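Local coordinates for esterase (Rhizomucor miehei CAU432, PDB 4WY8), which catalyses the hydrolysis of carboxylic ester bonds, as a fungal carboxylesterase of the alpha/beta hydrolase fold, at residues V5-Y10 against G288-I293; T69-L74 against A113-V118. All coordinates share one frame; numbering follows the deposited sequence.

How the contacts relate
Contact 1 (V5-Y10 against G288-I293) joins the N-terminal arm to the loop that carries H291, the histidine of the probable Ser-His-Asp triad, whose ring is hydrogen-bonded to S164 and D261. Contact 2 (T69-L74 against A113-V118) is an antiparallel strand pair inside the central sheet, on the side of the edge strand 51-59. The two centres lie 28 Å apart and the nearest atoms about 12 Å, so the contacts do not touch. Along the chain contact 2 is nested within the loop closed by contact 1. One segment of contact 1 thus carries a presumed active-site residue, although H291 itself makes no contact with V5-Y10; contact 2 belongs to the sheet of the hydrolase scaffold.

Contact 1. Residues V5-Y10 against G288-I293; sequences VKLKPY and GIIHGI
L7 lays its two methyls across the branch methyl of I290, CD2 standing 3.8 Å from I290 CG2, and the two side chains cross at about a right angle. Because L7 CG is turned anti to its carbonyl carbon (chi1 -65°), CD2 also comes near the carbonyl of G288. That carbonyl is the polar anchor: K8 N donates to G288 O at 2.9 Å, nearly straight at 171°. L7 CA adds a CA-H...O contact to the same oxygen, while K6 O receives one from G288 CA at 3.3 Å. G288 has a positive phi (75°), and its CA packs directly against that K6 oxygen. K8 CG covers the G288 oxygen at 3.4 Å. In the alpha/beta hydrolase fold this loop follows the last strand of the sheet, 281-286, and bears H291, probably the triad histidine. K8, the N-cap residue of helix 9-17, sends NZ on to V281 O of the second subunit and to T302, tying the arm into the dimer. Farther along, a water, placed doubtfully close to I293 O, to which it donates, also makes a weak bond to Y10 OH. The Y10 hydroxyl is also hydrogen-bonded to T298, and I290 packs on C11 and I14 of helix 9-17.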
loop_
_atom_site.group_PDB
_atom_site.type_symbol
_atom_site.label_atom_id
_atom_site.label_comp_id
_atom_site.label_asym_id
_atom_site.label_seq_id
_atom_site.Cartn_x
_atom_site.Cartn_y
_atom_site.Cartn_z
ATOM N N VAL A 5 9.898 16.056 6.685
ATOM C CA VAL A 5 8.895 15.056 7.019
ATOM C C VAL A 5 7.699 15.706 7.696
ATOM O O VAL A 5 7.853 16.493 8.631
ATOM C CB VAL A 5 9.488 13.955 7.936
ATOM C CG1 VAL A 5 8.381 13.037 8.484
ATOM C CG2 VAL A 5 10.540 13.148 7.170
ATOM N N LYS A 6 6.503 15.394 7.207
ATOM C CA LYS A 6 5.299 15.822 7.885
ATOM C C LYS A 6 4.683 14.558 8.464
ATOM O O LYS A 6 4.215 13.690 7.718
ATOM C CB LYS A 6 4.326 16.536 6.934
ATOM C CG LYS A 6 4.861 17.853 6.300
ATOM C CD LYS A 6 5.046 18.973 7.330
ATOM C CE LYS A 6 5.510 20.278 6.669
ATOM N NZ LYS A 6 5.963 21.296 7.676
ATOM N N LEU A 7 4.713 14.433 9.785
ATOM C CA LEU A 7 4.103 13.287 10.431
ATOM C C LEU A 7 2.608 13.495 10.536
ATOM O O LEU A 7 2.134 14.633 10.617
ATOM C CB LEU A 7 4.677 13.057 11.830
ATOM C CG LEU A 7 6.153 12.678 11.846
ATOM C CD1 LEU A 7 6.605 12.507 13.290
ATOM C CD2 LEU A 7 6.398 11.432 11.008
ATOM N N LYS A 8 1.871 12.390 10.533
ATOM C CA LYS A 8 0.462 12.422 10.882
ATOM C C LYS A 8 0.327 12.655 12.390
ATOM O O LYS A 8 1.216 12.285 13.164
ATOM C CB LYS A 8 -0.225 11.112 10.450
ATOM C CG LYS A 8 0.041 10.782 8.982
ATOM C CD LYS A 8 -1.072 9.972 8.352
ATOM C CE LYS A 8 -0.730 9.671 6.898
ATOM N NZ LYS A 8 -1.275 8.359 6.403
ATOM N N PRO A 9 -0.783 13.288 12.804
ATOM C CA PRO A 9 -1.072 13.645 14.202
ATOM C C PRO A 9 -0.781 12.539 15.237
ATOM O O PRO A 9 -0.087 12.794 16.220
ATOM C CB PRO A 9 -2.575 13.985 14.168
ATOM C CG PRO A 9 -2.952 14.088 12.657
ATOM C CD PRO A 9 -1.679 13.998 11.876
ATOM N N TYR A 10 -1.312 11.342 15.035
ATOM C CA TYR A 10 -1.104 10.251 15.986
ATOM C C TYR A 10 0.390 9.965 16.190
ATOM O O TYR A 10 0.881 9.893 17.336
ATOM C CB TYR A 10 -1.837 8.999 15.487
ATOM C CG TYR A 10 -1.792 7.779 16.385
ATOM C CD1 TYR A 10 -2.937 7.333 17.046
ATOM C CD2 TYR A 10 -0.624 7.032 16.521
ATOM C CE1 TYR A 10 -2.913 6.191 17.841
ATOM C CE2 TYR A 10 -0.582 5.897 17.320
ATOM C CZ TYR A 10 -1.729 5.477 17.970
ATOM O OH TYR A 10 -1.676 4.345 18.752
ATOM N N GLY A 288 4.407 9.753 6.157
ATOM C CA GLY A 288 3.955 10.416 7.363
ATOM C C GLY A 288 3.860 9.570 8.620
ATOM O O GLY A 288 3.267 10.009 9.607
ATOM N N ILE A 289 4.461 8.381 8.620
ATOM C CA ILE A 289 4.393 7.545 9.812
ATOM C C ILE A 289 5.760 7.227 10.384
ATOM O O ILE A 289 6.792 7.329 9.712
ATOM C CB ILE A 289 3.660 6.195 9.554
ATOM C CG1 ILE A 289 4.449 5.322 8.583
ATOM C CG2 ILE A 289 2.260 6.422 9.042
ATOM C CD1 ILE A 289 3.965 3.906 8.568
ATOM N N ILE A 290 5.746 6.828 11.649
ATOM C CA ILE A 290 6.951 6.410 12.321
ATOM C C ILE A 290 6.914 4.935 12.635
ATOM O O ILE A 290 5.878 4.276 12.534
ATOM C CB ILE A 290 7.181 7.179 13.638
ATOM C CG1 ILE A 290 5.958 7.017 14.558
ATOM C CG2 ILE A 290 7.496 8.639 13.337
ATOM C CD1 ILE A 290 6.227 7.359 16.045
ATOM N N HIS A 291 8.075 4.436 13.017
ATOM C CA HIS A 291 8.201 3.100 13.538
ATOM C C HIS A 291 7.413 2.944 14.845
ATOM O O HIS A 291 7.385 3.855 15.670
ATOM C CB HIS A 291 9.686 2.795 13.753
ATOM C CG HIS A 291 9.995 1.344 13.943
ATOM N ND1 HIS A 291 10.578 0.573 12.954
ATOM C CD2 HIS A 291 9.868 0.533 15.021
ATOM C CE1 HIS A 291 10.763 -0.654 13.406
ATOM N NE2 HIS A 291 10.338 -0.707 14.660
ATOM N N GLY A 292 6.804 1.777 15.035
ATOM C CA GLY A 292 6.222 1.402 16.313
ATOM C C GLY A 292 4.710 1.511 16.450
ATOM O O GLY A 292 4.159 1.352 17.553
ATOM N N ILE A 293 4.015 1.704 15.338
ATOM C CA ILE A 293 2.580 1.868 15.441
ATOM C C ILE A 293 1.864 0.550 15.749
ATOM O O ILE A 293 0.700 0.563 16.144
ATOM C CB ILE A 293 2.005 2.529 14.183
ATOM C CG1 ILE A 293 2.334 1.752 12.915
ATOM C CG2 ILE A 293 2.582 3.943 14.055
ATOM C CD1 ILE A 293 1.823 2.483 11.668
HETATM O O HOH W 1 -0.706 2.640 16.493
#

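Contact 2. Residues T69-L74 against A113-V118; sequences TITRPL and AAVIFV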
loop_
_atom_site.group_PDB
_atom_site.type_symbol
_atom_site.label_atom_id
_atom_site.label_comp_id
_atom_site.label_asym_id
_atom_site.label_seq_id
_atom_site.Cartn_x
_atom_site.Cartn_y
_atom_site.Cartn_z
ATOM N N THR A 69 0.364 -18.546 21.273
ATOM C CA THR A 69 -0.947 -17.945 21.544
ATOM C C THR A 69 -1.723 -17.901 20.227
ATOM O O THR A 69 -1.315 -17.234 19.282
ATOM C CB THR A 69 -0.801 -16.523 22.157
ATOM O OG1 THR A 69 0.057 -16.591 23.298
ATOM C CG2 THR A 69 -2.119 -15.979 22.601
ATOM N N ILE A 70 -2.824 -18.635 20.147
ATOM C CA ILE A 70 -3.579 -18.729 18.913
ATOM C C ILE A 70 -4.902 -17.995 19.014
ATOM O O ILE A 70 -5.751 -18.340 19.846
ATOM C CB ILE A 70 -3.851 -20.186 18.547
ATOM C CG1 ILE A 70 -2.548 -20.984 18.612
ATOM C CG2 ILE A 70 -4.522 -20.273 17.173
ATOM C CD1 ILE A 70 -2.739 -22.467 18.460
ATOM N N THR A 71 -5.109 -17.005 18.148
ATOM C CA THR A 71 -6.379 -16.277 18.170
ATOM C C THR A 71 -7.165 -16.540 16.882
ATOM O O THR A 71 -6.573 -16.661 15.817
ATOM C CB THR A 71 -6.149 -14.743 18.367
ATOM O OG1 THR A 71 -5.155 -14.294 17.453
ATOM C CG2 THR A 71 -5.661 -14.431 19.788
ATOM N N ARG A 72 -8.487 -16.677 16.975
ATOM C CA ARG A 72 -9.312 -16.791 15.767
ATOM C C ARG A 72 -10.633 -16.044 15.925
ATOM O O ARG A 72 -11.034 -15.756 17.045
ATOM C CB ARG A 72 -9.531 -18.274 15.384
ATOM C CG ARG A 72 -9.559 -19.250 16.499
ATOM C CD ARG A 72 -9.309 -20.706 16.030
ATOM N NE ARG A 72 -10.348 -21.195 15.131
ATOM C CZ ARG A 72 -10.131 -21.999 14.093
ATOM N NH1 ARG A 72 -11.154 -22.393 13.339
ATOM N NH2 ARG A 72 -8.896 -22.409 13.805
ATOM N N PRO A 73 -11.316 -15.733 14.802
ATOM C CA PRO A 73 -12.599 -15.041 14.967
ATOM C C PRO A 73 -13.584 -15.943 15.705
ATOM O O PRO A 73 -13.419 -17.170 15.660
ATOM C CB PRO A 73 -13.069 -14.784 13.524
ATOM C CG PRO A 73 -11.866 -15.017 12.645
ATOM C CD PRO A 73 -11.017 -16.013 13.386
ATOM N N LEU A 74 -14.535 -15.349 16.421
ATOM C CA LEU A 74 -15.624 -16.102 17.041
ATOM C C LEU A 74 -16.460 -16.753 15.953
ATOM O O LEU A 74 -16.471 -16.282 14.811
ATOM C CB LEU A 74 -16.492 -15.183 17.906
ATOM C CG LEU A 74 -15.823 -14.545 19.124
ATOM C CD1 LEU A 74 -16.795 -13.633 19.828
ATOM C CD2 LEU A 74 -15.361 -15.629 20.074
ATOM N N ALA A 113 -8.532 -15.217 10.056
ATOM C CA ALA A 113 -7.450 -16.182 10.046
ATOM C C ALA A 113 -7.187 -16.629 11.457
ATOM O O ALA A 113 -7.667 -15.994 12.405
ATOM C CB ALA A 113 -6.198 -15.568 9.444
ATOM N N ALA A 114 -6.461 -17.733 11.607
ATOM C CA ALA A 114 -5.894 -18.085 12.900
ATOM C C ALA A 114 -4.531 -17.432 12.993
ATOM O O ALA A 114 -3.626 -17.753 12.212
ATOM C CB ALA A 114 -5.773 -19.606 13.077
ATOM N N VAL A 115 -4.376 -16.494 13.914
ATOM C CA VAL A 115 -3.057 -15.915 14.097
ATOM C C VAL A 115 -2.326 -16.710 15.177
ATOM O O VAL A 115 -2.800 -16.875 16.312
ATOM C CB VAL A 115 -3.119 -14.425 14.451
ATOM C CG1 VAL A 115 -1.745 -13.890 14.606
ATOM C CG2 VAL A 115 -3.829 -13.659 13.333
ATOM N N ILE A 116 -1.184 -17.253 14.787
ATOM C CA ILE A 116 -0.378 -18.062 15.674
ATOM C C ILE A 116 0.828 -17.247 16.132
ATOM O O ILE A 116 1.804 -17.057 15.407
ATOM C CB ILE A 116 0.033 -19.357 14.971
ATOM C CG1 ILE A 116 -1.246 -20.114 14.562
ATOM C CG2 ILE A 116 0.880 -20.213 15.875
ATOM C CD1 ILE A 116 -1.018 -21.198 13.554
ATOM N N PHE A 117 0.700 -16.744 17.351
ATOM C CA PHE A 117 1.645 -15.845 17.975
ATOM C C PHE A 117 2.716 -16.632 18.735
ATOM O O PHE A 117 2.436 -17.303 19.714
ATOM C CB PHE A 117 0.874 -14.903 18.924
ATOM C CG PHE A 117 1.673 -13.724 19.418
ATOM C CD1 PHE A 117 2.390 -13.799 20.605
ATOM C CD2 PHE A 117 1.685 -12.531 18.697
ATOM C CE1 PHE A 117 3.119 -12.699 21.069
ATOM C CE2 PHE A 117 2.421 -11.445 19.136
ATOM C CZ PHE A 117 3.134 -11.526 20.330
ATOM N N VAL A 118 3.954 -16.539 18.294
ATOM C CA VAL A 118 5.007 -17.273 18.945
ATOM C C VAL A 118 5.583 -16.446 20.079
ATOM O O VAL A 118 6.095 -15.341 19.844
ATOM C CB VAL A 118 6.122 -17.630 17.952
ATOM C CG1 VAL A 118 7.214 -18.405 18.664
ATOM C CG2 VAL A 118 5.532 -18.418 16.787
#
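T71 and V115 lie side by side on one face of the strand pair, pointing the same way, with T71 OG1 3.6 Å from V115 CB. The T71 hydroxyl sits between the backbone N and the carbonyl carbon of its own residue (chi1 49°), which turns it toward V115. On the same face T69 meets F117, CB to CB at 4.0 Å. The F117 ring is carried away from the T69 strand, its CG anti to the backbone N (chi1 -167°). T71 OG1 is hydrogen-bonded to T108 OG1, and the hydroxyl of the buried T69 has two hydrogen-bonding partners, E55 and N119. I70 and I116 occupy the other face, also side by side: I70 CG2 touches I116 CG1 at 4.2 Å and A114 CB at 4.3 Å. R72 NH2 passes loosely by A114 CB (4.3 Å), its guanidinium held by carbonyls of T76, Q79 and N152. P73 CD rests 3.5 Å from A113 O.

The axes of strand segments 69-73 and 114-118 run antiparallel at 165° and approach to 4.7 Å. T69 pairs with F117 and T71 with V115 as hydrogen-bonded pairs, each with two N-H...O bonds, and I70 with I116 as the non-hydrogen-bonded pair between them. I70 CA adds a CA-H...O contact to V115 O at 3.3 Å. In the alpha/beta hydrolase sheet, strand 65-73 lies between strand 51-59 and strand 114-118, and strand 83-87 follows beyond 114-118; helix 101-111 covers the face of T71, V115 and F117 with V104 and T108, and the F117 ring meets that of H88 nearly parallel.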